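Local coordinates for cytoplasmic protein (Cryptococcus neoformans var. grubii serotype A, PDB 7LPO), which probably hydrolyses steryl beta-glucosides, splitting the sugar from the sterol, as a sterylglucosidase of glycoside hydrolase family 5, at residues 119-124 and 248-253; 148-151 and 157-160; 403-408 and 428-433; 503-508 and 562-567. One frame throughout, in Å; residues are numbered along the deposited sequence.

Contact 1 of 4, residues 119-124 and 248-253; sequences AYMDYI and AKRIAE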
loop_
_atom_site.group_PDB
_atom_site.type_symbol
_atom_site.label_atom_id
_atom_site.label_comp_id
_atom_site.label_asym_id
_atom_site.label_seq_id
_atom_site.Cartn_x
_atom_site.Cartn_y
_atom_site.Cartn_z
ATOM N N ALA A 119 -24.409 5.309 2.481
ATOM C CA ALA A 119 -24.065 6.721 2.550
ATOM C C ALA A 119 -22.573 6.930 2.353
ATOM O O ALA A 119 -22.160 7.874 1.670
ATOM C CB ALA A 119 -24.522 7.305 3.885
ATOM N N TYR A 120 -21.740 6.071 2.941
ATOM C CA TYR A 120 -20.303 6.229 2.734
ATOM C C TYR A 120 -19.945 5.935 1.295
ATOM O O TYR A 120 -19.063 6.592 0.710
ATOM C CB TYR A 120 -19.517 5.321 3.675
ATOM C CG TYR A 120 -18.042 5.635 3.631
ATOM C CD1 TYR A 120 -17.574 6.876 4.028
ATOM C CD2 TYR A 120 -17.119 4.707 3.154
ATOM C CE1 TYR A 120 -16.224 7.186 3.975
ATOM C CE2 TYR A 120 -15.765 5.003 3.106
ATOM C CZ TYR A 120 -15.326 6.246 3.514
ATOM O OH TYR A 120 -13.991 6.565 3.469
ATOM N N MET A 121 -20.600 4.953 0.688
ATOM C CA MET A 121 -20.460 4.678 -0.728
ATOM C C MET A 121 -20.689 5.956 -1.585
ATOM O O MET A 121 -19.920 6.249 -2.470
ATOM C CB MET A 121 -21.465 3.643 -1.175
ATOM C CG MET A 121 -21.295 2.286 -0.582
ATOM S SD MET A 121 -21.949 0.994 -1.597
ATOM C CE MET A 121 -21.488 -0.465 -0.798
ATOM N N ASP A 122 -21.765 6.669 -1.256
ATOM C CA ASP A 122 -22.079 7.896 -2.009
ATOM C C ASP A 122 -21.083 8.999 -1.699
ATOM O O ASP A 122 -20.804 9.840 -2.560
ATOM C CB ASP A 122 -23.503 8.329 -1.653
ATOM C CG ASP A 122 -24.565 7.374 -2.187
ATOM O OD1 ASP A 122 -24.280 6.597 -3.109
ATOM O OD2 ASP A 122 -25.703 7.407 -1.697
ATOM N N TYR A 123 -20.546 9.021 -0.477
ATOM C CA TYR A 123 -19.475 9.961 -0.174
ATOM C C TYR A 123 -18.262 9.691 -1.058
ATOM O O TYR A 123 -17.680 10.620 -1.633
ATOM C CB TYR A 123 -19.081 9.885 1.300
ATOM C CG TYR A 123 -17.716 10.490 1.539
ATOM C CD1 TYR A 123 -17.562 11.862 1.675
ATOM C CD2 TYR A 123 -16.573 9.692 1.584
ATOM C CE1 TYR A 123 -16.315 12.425 1.870
ATOM C CE2 TYR A 123 -15.317 10.249 1.780
ATOM C CZ TYR A 123 -15.197 11.615 1.926
ATOM O OH TYR A 123 -13.957 12.182 2.119
ATOM N N ILE A 124 -17.859 8.419 -1.171
ATOM C CA ILE A 124 -16.722 8.071 -2.023
ATOM C C ILE A 124 -16.974 8.528 -3.453
ATOM O O ILE A 124 -16.080 9.061 -4.117
ATOM C CB ILE A 124 -16.438 6.560 -1.970
ATOM C CG1 ILE A 124 -15.818 6.162 -0.630
ATOM C CG2 ILE A 124 -15.515 6.168 -3.098
ATOM C CD1 ILE A 124 -15.812 4.663 -0.381
ATOM N N ALA A 248 -18.377 -1.125 -6.131
ATOM C CA ALA A 248 -18.225 -1.103 -7.584
ATOM C C ALA A 248 -19.575 -0.973 -8.275
ATOM O O ALA A 248 -19.749 -0.146 -9.176
ATOM C CB ALA A 248 -17.507 -2.363 -8.065
ATOM N N LYS A 249 -20.535 -1.811 -7.882
ATOM C CA LYS A 249 -21.884 -1.710 -8.423
ATOM C C LYS A 249 -22.456 -0.314 -8.224
ATOM O O LYS A 249 -23.077 0.247 -9.134
ATOM C CB LYS A 249 -22.781 -2.750 -7.754
ATOM C CG LYS A 249 -24.239 -2.675 -8.154
ATOM C CD LYS A 249 -24.911 -4.035 -7.973
ATOM C CE LYS A 249 -26.003 -3.966 -6.934
ATOM N NZ LYS A 249 -27.124 -3.123 -7.424
ATOM N N ARG A 250 -22.268 0.257 -7.034
ATOM C CA ARG A 250 -22.798 1.587 -6.760
ATOM C C ARG A 250 -22.214 2.615 -7.717
ATOM O O ARG A 250 -22.940 3.454 -8.261
ATOM C CB ARG A 250 -22.501 1.983 -5.315
ATOM C CG ARG A 250 -23.199 3.244 -4.866
ATOM C CD ARG A 250 -24.567 2.906 -4.329
ATOM N NE ARG A 250 -25.232 4.045 -3.703
ATOM C CZ ARG A 250 -26.416 3.962 -3.104
ATOM N NH1 ARG A 250 -27.043 2.792 -3.048
ATOM N NH2 ARG A 250 -26.972 5.034 -2.557
ATOM N N ILE A 251 -20.895 2.584 -7.910
ATOM C CA ILE A 251 -20.261 3.503 -8.847
ATOM C C ILE A 251 -20.798 3.268 -10.249
ATOM O O ILE A 251 -21.080 4.217 -10.990
ATOM C CB ILE A 251 -18.729 3.341 -8.808
ATOM C CG1 ILE A 251 -18.156 3.840 -7.488
ATOM C CG2 ILE A 251 -18.092 4.074 -9.967
ATOM C CD1 ILE A 251 -16.734 3.344 -7.243
ATOM N N ALA A 252 -20.940 1.998 -10.639
ATOM C CA ALA A 252 -21.371 1.691 -11.997
ATOM C C ALA A 252 -22.803 2.155 -12.255
ATOM O O ALA A 252 -23.130 2.581 -13.369
ATOM C CB ALA A 252 -21.239 0.189 -12.260
ATOM N N GLU A 253 -23.668 2.087 -11.243
ATOM C CA GLU A 253 -25.077 2.394 -11.444
ATOM C C GLU A 253 -25.415 3.850 -11.183
ATOM O O GLU A 253 -26.314 4.388 -11.838
ATOM C CB GLU A 253 -25.952 1.518 -10.544
ATOM C CG GLU A 253 -25.910 0.053 -10.903
ATOM C CD GLU A 253 -26.769 -0.793 -10.000
ATOM O OE1 GLU A 253 -27.285 -0.270 -8.987
ATOM O OE2 GLU A 253 -26.927 -1.989 -10.304
#
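Arg-250 reaches from helix 232-254 to helix 118-133, meeting Met-121 with the root of its side chain and Asp-122 with its tip. Its CB lies 3.9 Å from SD of Met-121. The next carbon, CG, packs near CB of the same methionine at 4.1 Å, and the two side chains run roughly at right angles. At this point the chain bends (chi2 88°), so that NE and the guanidinium beyond it head for the carboxylate of Asp-122. NE then donates to Asp-122 OD1 at 2.8 Å, with the oxygen close to the guanidinium plane and an N-H...O angle of 156°.

These two helices belong to the outer layer of the TIM barrel expected of a family 5 glycoside hydrolase; strand 98-104 lies beneath the first of them, where Ile-124 packs on Tyr-101 and Phe-103. At the far end of the arginine, NH2 donates to Asp-122 OD2, also at 2.8 Å. The grip is therefore side-on and bidentate, one nitrogen to each oxygen, both taken on the syn side of the carboxylate. The two planes stay 32° apart, a twisted pairing in place of a flat one. Arg-250 also rests on Tyr-118 and Ile-125 of the facing helix, while Met-121 packs against Leu-108 of helix 105-109.

Contact 2 of 4, residues 148-151 and 157-160; sequences SRFT and PLWT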
loop_
_atom_site.group_PDB
_atom_site.type_symbol
_atom_site.label_atom_id
_atom_site.label_comp_id
_atom_site.label_asym_id
_atom_site.label_seq_id
_atom_site.Cartn_x
_atom_site.Cartn_y
_atom_site.Cartn_z
ATOM N N SER A 148 -7.302 -5.800 10.621
ATOM C CA SER A 148 -8.279 -4.807 11.061
ATOM C C SER A 148 -7.677 -3.894 12.118
ATOM O O SER A 148 -6.649 -4.210 12.714
ATOM C CB SER A 148 -9.533 -5.478 11.632
ATOM O OG SER A 148 -9.207 -6.232 12.787
ATOM N N ARG A 149 -8.355 -2.765 12.361
ATOM C CA ARG A 149 -7.970 -1.892 13.475
ATOM C C ARG A 149 -7.962 -2.651 14.798
ATOM O O ARG A 149 -7.113 -2.409 15.664
ATOM C CB ARG A 149 -8.931 -0.709 13.598
ATOM C CG ARG A 149 -8.922 0.277 12.462
ATOM C CD ARG A 149 -9.717 1.534 12.822
ATOM N NE ARG A 149 -11.140 1.272 13.075
ATOM C CZ ARG A 149 -11.812 1.712 14.137
ATOM N NH1 ARG A 149 -11.205 2.430 15.069
ATOM N NH2 ARG A 149 -13.102 1.437 14.269
ATOM N N PHE A 150 -8.920 -3.554 14.982
ATOM C CA PHE A 150 -9.077 -4.301 16.226
ATOM C C PHE A 150 -8.007 -5.360 16.411
ATOM O O PHE A 150 -7.902 -5.912 17.509
ATOM C CB PHE A 150 -10.497 -4.878 16.231
ATOM C CG PHE A 150 -11.508 -3.883 15.717
ATOM C CD1 PHE A 150 -11.869 -2.792 16.492
ATOM C CD2 PHE A 150 -12.010 -3.979 14.435
ATOM C CE1 PHE A 150 -12.733 -1.850 16.019
ATOM C CE2 PHE A 150 -12.879 -3.031 13.950
ATOM C CZ PHE A 150 -13.242 -1.962 14.742
ATOM N N THR A 151 -7.191 -5.623 15.384
ATOM C CA THR A 151 -6.058 -6.529 15.495
ATOM C C THR A 151 -4.747 -5.824 15.163
ATOM O O THR A 151 -3.754 -6.486 14.844
ATOM C CB THR A 151 -6.251 -7.764 14.614
ATOM O OG1 THR A 151 -6.729 -7.393 13.320
ATOM C CG2 THR A 151 -7.276 -8.688 15.249
ATOM N N PRO A 157 -14.294 -5.203 9.469
ATOM C CA PRO A 157 -15.169 -4.784 10.569
ATOM C C PRO A 157 -15.018 -5.687 11.782
ATOM O O PRO A 157 -14.647 -6.858 11.680
ATOM C CB PRO A 157 -16.579 -4.870 9.971
ATOM C CG PRO A 157 -16.464 -5.799 8.808
ATOM C CD PRO A 157 -15.051 -5.644 8.282
ATOM N N LEU A 158 -15.327 -5.117 12.946
ATOM C CA LEU A 158 -15.126 -5.823 14.208
ATOM C C LEU A 158 -15.852 -7.163 14.247
ATOM O O LEU A 158 -15.378 -8.105 14.897
ATOM C CB LEU A 158 -15.593 -4.941 15.367
ATOM C CG LEU A 158 -15.635 -5.546 16.767
ATOM C CD1 LEU A 158 -14.238 -5.845 17.283
ATOM C CD2 LEU A 158 -16.358 -4.574 17.692
ATOM N N TRP A 159 -16.993 -7.280 13.571
ATOM C CA TRP A 159 -17.729 -8.525 13.693
ATOM C C TRP A 159 -17.006 -9.702 13.049
ATOM O O TRP A 159 -17.372 -10.847 13.330
ATOM C CB TRP A 159 -19.142 -8.379 13.117
ATOM C CG TRP A 159 -19.272 -7.923 11.682
ATOM C CD1 TRP A 159 -19.598 -6.675 11.251
ATOM C CD2 TRP A 159 -19.132 -8.727 10.506
ATOM N NE1 TRP A 159 -19.665 -6.644 9.881
ATOM C CE2 TRP A 159 -19.380 -7.894 9.399
ATOM C CE3 TRP A 159 -18.825 -10.071 10.285
ATOM C CZ2 TRP A 159 -19.320 -8.355 8.090
ATOM C CZ3 TRP A 159 -18.764 -10.529 8.984
ATOM C CH2 TRP A 159 -19.009 -9.674 7.901
ATOM N N THR A 160 -15.983 -9.463 12.213
ATOM C CA THR A 160 -15.243 -10.595 11.658
ATOM C C THR A 160 -14.455 -11.325 12.738
ATOM O O THR A 160 -14.274 -12.544 12.655
ATOM C CB THR A 160 -14.290 -10.155 10.534
ATOM O OG1 THR A 160 -13.338 -9.196 11.027
ATOM C CG2 THR A 160 -15.079 -9.571 9.369
#
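Phe-150 lays one face of its ring against Leu-158, and the residues before and after it shape the turn from which it projects. First comes Ser-148, whose OG donates to Thr-151 OG1 at 2.8 Å; the backbone closes over the same span, Thr-151 N bonding to Ser-148 O. Arg-149 sends its guanidinium off to a salt bridge with Glu-106 of helix 105-109.

Phe-150 follows, its CG anti to the carbonyl carbon (chi1 -41°), and the ring reaches across to 157-160. CB of Leu-158 sits over the face in a CH-pi contact, 3.8 Å from the ring centroid and 19° off the normal. CE2 comes within 3.4 Å of Leu-158 N. Nearer the root of the phenylalanine, CD1 of Leu-158 approaches CG of Phe-150 at 3.7 Å, which leaves the leucine lying across the ring.

Both segments belong to the long excursion that follows strand 137-143 in the family 5 catalytic domain, and helix 61-66 helps enclose them: Phe-61 meets the ring of Phe-150, and Ala-65 touches both Phe-150 and Leu-158.

Thr-151 ends the segment, its OG1 also bonded to Val-146 O. Within 157-160, Pro-157 O accepts two bonds from Thr-160, one from N and one from OG1 at 2.8 Å, the latter nearly in line with the carbonyl. Both span Leu-158 and Trp-159 at the entry to helix 159-163.

Contact 3 of 4, residues 403-408 and 428-433; sequences DFWALH and QAPVLR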
loop_
_atom_site.group_PDB
_atom_site.type_symbol
_atom_site.label_atom_id
_atom_site.label_comp_id
_atom_site.label_asym_id
_atom_site.label_seq_id
_atom_site.Cartn_x
_atom_site.Cartn_y
_atom_site.Cartn_z
ATOM N N ASP A 403 -1.618 -21.480 -4.473
ATOM C CA ASP A 403 -2.704 -22.375 -4.101
ATOM C C ASP A 403 -3.868 -21.675 -3.416
ATOM O O ASP A 403 -4.993 -22.183 -3.479
ATOM C CB ASP A 403 -2.192 -23.474 -3.171
ATOM C CG ASP A 403 -1.088 -24.296 -3.797
ATOM O OD1 ASP A 403 -1.043 -24.365 -5.047
ATOM O OD2 ASP A 403 -0.264 -24.860 -3.039
ATOM N N PHE A 404 -3.635 -20.541 -2.753
ATOM C CA PHE A 404 -4.683 -19.931 -1.947
ATOM C C PHE A 404 -4.912 -18.471 -2.308
ATOM O O PHE A 404 -6.060 -18.051 -2.480
ATOM C CB PHE A 404 -4.338 -20.070 -0.465
ATOM C CG PHE A 404 -4.273 -21.497 0.005
ATOM C CD1 PHE A 404 -5.402 -22.291 -0.018
ATOM C CD2 PHE A 404 -3.089 -22.043 0.469
ATOM C CE1 PHE A 404 -5.360 -23.605 0.411
ATOM C CE2 PHE A 404 -3.041 -23.373 0.895
ATOM C CZ PHE A 404 -4.184 -24.142 0.871
ATOM N N TRP A 405 -3.844 -17.685 -2.437
ATOM C CA TRP A 405 -4.035 -16.295 -2.828
ATOM C C TRP A 405 -4.626 -16.198 -4.232
ATOM O O TRP A 405 -5.576 -15.444 -4.472
ATOM C CB TRP A 405 -2.723 -15.516 -2.756
ATOM C CG TRP A 405 -2.950 -14.106 -3.185
ATOM C CD1 TRP A 405 -3.431 -13.077 -2.422
ATOM C CD2 TRP A 405 -2.767 -13.576 -4.493
ATOM N NE1 TRP A 405 -3.539 -11.936 -3.173
ATOM C CE2 TRP A 405 -3.145 -12.217 -4.453
ATOM C CE3 TRP A 405 -2.324 -14.116 -5.701
ATOM C CZ2 TRP A 405 -3.078 -11.393 -5.565
ATOM C CZ3 TRP A 405 -2.251 -13.290 -6.807
ATOM C CH2 TRP A 405 -2.625 -11.945 -6.730
ATOM N N ALA A 406 -4.075 -16.956 -5.179
ATOM C CA ALA A 406 -4.524 -16.841 -6.562
ATOM C C ALA A 406 -5.989 -17.233 -6.692
ATOM O O ALA A 406 -6.741 -16.613 -7.454
ATOM C CB ALA A 406 -3.648 -17.701 -7.471
ATOM N N LEU A 407 -6.415 -18.247 -5.938
ATOM C CA LEU A 407 -7.808 -18.670 -5.986
ATOM C C LEU A 407 -8.731 -17.563 -5.490
ATOM O O LEU A 407 -9.776 -17.302 -6.091
ATOM C CB LEU A 407 -7.989 -19.938 -5.157
ATOM C CG LEU A 407 -9.360 -20.611 -5.171
ATOM C CD1 LEU A 407 -9.873 -20.846 -6.572
ATOM C CD2 LEU A 407 -9.258 -21.929 -4.398
ATOM N N HIS A 408 -8.358 -16.893 -4.398
ATOM C CA HIS A 408 -9.128 -15.731 -3.961
ATOM C C HIS A 408 -9.154 -14.662 -5.048
ATOM O O HIS A 408 -10.178 -14.000 -5.261
ATOM C CB HIS A 408 -8.544 -15.150 -2.667
ATOM C CG HIS A 408 -8.953 -13.731 -2.414
ATOM N ND1 HIS A 408 -10.218 -13.384 -1.990
ATOM C CD2 HIS A 408 -8.281 -12.568 -2.578
ATOM C CE1 HIS A 408 -10.301 -12.069 -1.890
ATOM N NE2 HIS A 408 -9.136 -11.551 -2.230
ATOM N N GLN A 428 -1.704 -7.161 -7.028
ATOM C CA GLN A 428 -0.808 -6.935 -5.900
ATOM C C GLN A 428 -0.586 -8.283 -5.234
ATOM O O GLN A 428 -1.362 -8.698 -4.372
ATOM C CB GLN A 428 -1.383 -5.932 -4.908
ATOM C CG GLN A 428 -0.349 -5.383 -3.933
ATOM C CD GLN A 428 -0.987 -4.797 -2.687
ATOM O OE1 GLN A 428 -0.486 -4.968 -1.577
ATOM N NE2 GLN A 428 -2.092 -4.089 -2.870
ATOM N N ALA A 429 0.477 -8.969 -5.651
ATOM C CA ALA A 429 0.874 -10.201 -4.998
ATOM C C ALA A 429 1.208 -9.924 -3.536
ATOM O O ALA A 429 1.476 -8.781 -3.158
ATOM C CB ALA A 429 2.082 -10.816 -5.702
ATOM N N PRO A 430 1.185 -10.955 -2.694
ATOM C CA PRO A 430 1.583 -10.764 -1.294
ATOM C C PRO A 430 2.985 -10.175 -1.172
ATOM O O PRO A 430 3.870 -10.418 -1.993
ATOM C CB PRO A 430 1.516 -12.180 -0.710
ATOM C CG PRO A 430 0.486 -12.883 -1.569
ATOM C CD PRO A 430 0.657 -12.307 -2.952
ATOM N N VAL A 431 3.171 -9.389 -0.113
ATOM C CA VAL A 431 4.410 -8.657 0.101
ATOM C C VAL A 431 5.601 -9.587 -0.040
ATOM O O VAL A 431 5.605 -10.704 0.487
ATOM C CB VAL A 431 4.378 -7.989 1.488
ATOM C CG1 VAL A 431 5.763 -7.574 1.925
ATOM C CG2 VAL A 431 3.452 -6.784 1.481
ATOM N N LEU A 432 6.615 -9.117 -0.768
ATOM C CA LEU A 432 7.909 -9.767 -0.936
ATOM C C LEU A 432 7.830 -11.091 -1.681
ATOM O O LEU A 432 8.789 -11.869 -1.649
ATOM C CB LEU A 432 8.589 -9.980 0.422
ATOM C CG LEU A 432 9.027 -8.697 1.141
ATOM C CD1 LEU A 432 9.572 -9.025 2.527
ATOM C CD2 LEU A 432 10.058 -7.924 0.319
ATOM N N ARG A 433 6.718 -11.375 -2.348
ATOM C CA ARG A 433 6.572 -12.578 -3.151
ATOM C C ARG A 433 6.404 -12.190 -4.616
ATOM O O ARG A 433 5.903 -11.109 -4.941
ATOM C CB ARG A 433 5.361 -13.420 -2.692
ATOM C CG ARG A 433 5.272 -13.691 -1.180
ATOM C CD ARG A 433 6.326 -14.691 -0.714
ATOM N NE ARG A 433 5.882 -15.446 0.459
ATOM C CZ ARG A 433 6.669 -15.798 1.477
ATOM N NH1 ARG A 433 7.965 -15.470 1.485
ATOM N NH2 ARG A 433 6.160 -16.486 2.495
HETATM O O HOH W 1 -3.849 -8.905 -3.156
#
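Gln-428 meets Trp-405 through its backbone: Gln-428 O lies 3.4 Å from CZ2 of the indole, approaching obliquely. The same oxygen is joined to the ring nitrogen by a water. Trp-405 NE1 donates to this water at 3.0 Å, and the water, lying in the indole plane at its edge, donates in turn to Gln-428 O at 2.8 Å. The amide end of Gln-428 faces elsewhere, its OE1 accepting from Glu-271 N.

Ala-429 comes next and sets its CA above the six-membered part of the indole, 4.2 Å from CZ2. Pro-430 carries the chain on over the same face. Its CD stands almost squarely above the five-membered ring, 3.9 Å from the centroid and 7° off the normal, in a CH-pi contact, while its CG reaches CG of Trp-405 at 4.0 Å. With CG of Trp-405 anti to the backbone N (chi1 179°), the indole extends from helix 400-419 toward this loop. Beyond the proline the chain makes a type II beta turn from Pro-430 to Arg-433, closed by Arg-433 N to Pro-430 O, with Leu-432 at the positive phi usual for its third position.

The contact thus joins a helix to the loop leaving strand 424-427 of the barrel. No direct hydrogen bond crosses it; packing over the indole face and the water at its edge together would fix both its distance from the loop and its rotation.

Contact 4 of 4, residues 503-508 and 562-567; sequences VLKQDT and GPNCLN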
loop_
_atom_site.group_PDB
_atom_site.type_symbol
_atom_site.label_atom_id
_atom_site.label_comp_id
_atom_site.label_asym_id
_atom_site.label_seq_id
_atom_site.Cartn_x
_atom_site.Cartn_y
_atom_site.Cartn_z
ATOM N N VAL A 503 14.157 -5.284 -10.335
ATOM C CA VAL A 503 13.782 -6.680 -10.124
ATOM C C VAL A 503 12.266 -6.830 -10.131
ATOM O O VAL A 503 11.720 -7.783 -10.699
ATOM C CB VAL A 503 14.396 -7.200 -8.809
ATOM C CG1 VAL A 503 13.764 -8.525 -8.395
ATOM C CG2 VAL A 503 15.913 -7.339 -8.946
ATOM N N LEU A 504 11.559 -5.891 -9.503
ATOM C CA LEU A 504 10.105 -5.973 -9.478
ATOM C C LEU A 504 9.523 -5.760 -10.864
ATOM O O LEU A 504 8.547 -6.419 -11.241
ATOM C CB LEU A 504 9.532 -4.946 -8.507
ATOM C CG LEU A 504 9.812 -5.126 -7.020
ATOM C CD1 LEU A 504 9.069 -4.021 -6.266
ATOM C CD2 LEU A 504 9.392 -6.482 -6.535
ATOM N N LYS A 505 10.084 -4.816 -11.625
ATOM C CA LYS A 505 9.664 -4.649 -13.011
ATOM C C LYS A 505 9.824 -5.955 -13.778
ATOM O O LYS A 505 8.951 -6.337 -14.566
ATOM C CB LYS A 505 10.473 -3.527 -13.668
ATOM C CG LYS A 505 9.725 -2.743 -14.737
ATOM C CD LYS A 505 10.583 -1.581 -15.266
ATOM C CE LYS A 505 10.014 -0.988 -16.549
ATOM N NZ LYS A 505 11.084 -0.440 -17.450
ATOM N N GLN A 506 10.920 -6.673 -13.527
ATOM C CA GLN A 506 11.198 -7.898 -14.265
ATOM C C GLN A 506 10.240 -9.022 -13.885
ATOM O O GLN A 506 9.892 -9.842 -14.739
ATOM C CB GLN A 506 12.649 -8.316 -14.030
ATOM C CG GLN A 506 13.122 -9.488 -14.877
ATOM C CD GLN A 506 13.224 -9.151 -16.353
ATOM O OE1 GLN A 506 13.469 -8.004 -16.728
ATOM N NE2 GLN A 506 13.022 -10.155 -17.203
ATOM N N ASP A 507 9.797 -9.074 -12.624
ATOM C CA ASP A 507 8.782 -10.054 -12.237
ATOM C C ASP A 507 7.574 -9.991 -13.163
ATOM O O ASP A 507 6.947 -11.014 -13.460
ATOM C CB ASP A 507 8.308 -9.810 -10.800
ATOM C CG ASP A 507 9.331 -10.203 -9.755
ATOM O OD1 ASP A 507 10.371 -10.800 -10.108
ATOM O OD2 ASP A 507 9.079 -9.907 -8.572
ATOM N N THR A 508 7.210 -8.785 -13.601
ATOM C CA THR A 508 6.002 -8.629 -14.399
ATOM C C THR A 508 6.130 -9.350 -15.734
ATOM O O THR A 508 5.284 -10.180 -16.088
ATOM C CB THR A 508 5.707 -7.148 -14.615
ATOM O OG1 THR A 508 5.624 -6.487 -13.347
ATOM C CG2 THR A 508 4.394 -6.995 -15.384
ATOM N N GLY A 562 15.841 6.285 -13.735
ATOM C CA GLY A 562 16.823 5.449 -14.376
ATOM C C GLY A 562 16.228 4.749 -15.574
ATOM O O GLY A 562 15.426 5.320 -16.321
ATOM N N PRO A 563 16.602 3.483 -15.774
ATOM C CA PRO A 563 15.977 2.697 -16.845
ATOM C C PRO A 563 14.607 2.159 -16.482
ATOM O O PRO A 563 13.944 1.582 -17.357
ATOM C CB PRO A 563 16.972 1.550 -17.056
ATOM C CG PRO A 563 17.551 1.327 -15.660
ATOM C CD PRO A 563 17.660 2.726 -15.071
ATOM N N ASN A 564 14.169 2.305 -15.226
ATOM C CA ASN A 564 12.904 1.712 -14.808
ATOM C C ASN A 564 11.719 2.504 -15.350
ATOM O O ASN A 564 10.759 1.916 -15.850
ATOM C CB ASN A 564 12.850 1.618 -13.279
ATOM C CG ASN A 564 13.916 0.688 -12.717
ATOM O OD1 ASN A 564 14.308 -0.279 -13.361
ATOM N ND2 ASN A 564 14.380 0.973 -11.509
ATOM N N CYS A 565 11.760 3.833 -15.238
ATOM C CA CYS A 565 10.710 4.714 -15.762
ATOM C C CYS A 565 9.318 4.258 -15.315
ATOM O O CYS A 565 8.398 4.086 -16.118
ATOM C CB CYS A 565 10.796 4.802 -17.290
ATOM S SG CYS A 565 12.300 5.616 -17.920
ATOM N N LEU A 566 9.155 4.110 -14.006
ATOM C CA LEU A 566 7.998 3.428 -13.451
ATOM C C LEU A 566 6.838 4.368 -13.138
ATOM O O LEU A 566 7.012 5.566 -12.890
ATOM C CB LEU A 566 8.389 2.689 -12.169
ATOM C CG LEU A 566 9.029 1.311 -12.313
ATOM C CD1 LEU A 566 9.708 0.919 -11.003
ATOM C CD2 LEU A 566 7.988 0.279 -12.713
ATOM N N ASN A 567 5.639 3.795 -13.173
ATOM C CA ASN A 567 4.468 4.397 -12.566
ATOM C C ASN A 567 4.508 4.154 -11.059
ATOM O O ASN A 567 5.039 3.140 -10.587
ATOM C CB ASN A 567 3.194 3.795 -13.164
ATOM C CG ASN A 567 3.201 3.784 -14.682
ATOM O OD1 ASN A 567 3.114 4.826 -15.333
ATOM N ND2 ASN A 567 3.302 2.597 -15.255
HETATM O O HOH W 2 13.450 -1.467 -18.267
#
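NZ of Lys-505 holds two polar partners at once. It donates to Asn-564 O at 2.9 Å and to a water at 2.7 Å, and that water passes a hydrogen bond on to Pro-563 O. Successive carbonyls of the loop are thus tied to one ammonium group, that of Asn-564 directly and that of Pro-563 through the water; NZ itself stays 3.5 Å from Pro-563 O. The direct bond meets its acceptor well off the carbonyl direction, with a C=O...N angle of 122° and the donor tilted 31° from the carbonyl plane. The lysine reaches across to the loop with its end beside the Asn-564 carbonyl, and its CE comes within 3.1 Å of Asn-564 O.

The lysine belongs to helix 490-512, and the loop it grips runs from helix 547-559 into strand 567-570, which pairs in parallel with strands 518-522 and 35-43, as strands do in the TIM barrel of this family. Nearer the helix, the aliphatic part of the same side chain packs on Leu-566, CG of Lys-505 lying 4.0 Å from CD2 of the leucine, the two chains passing side by side with their ends pointing opposite ways. Leu-566 also touches Leu-501 and Val-519. The Asn-564 side chain is bound apart from the lysine: its ND2 donates to Ala-559 O at the end of the preceding helix and to Gln-498 O of helix 490-512, a second tie between that helix and the loop.

The four contacts are spread through the part of the chain before the C-terminal strands, and none touches another. Contacts 3 and 4 come nearest, about 5 Å between closest atoms and about 20 Å between centres; contacts 2 and 4 lie on opposite sides of the chain's centre, about 35 Å apart centre to centre. In sequence, contact 2 falls between the two segments of contact 1, whereas contacts 3 and 4 follow later in turn. Helix 232-254 links two sites: it supplies Arg-250 to contact 1, and its Gln-237 bonds His-408 within the helical segment of contact 3. Helix 105-109 similarly touches both Met-121 of contact 1 and Phe-150 of contact 2.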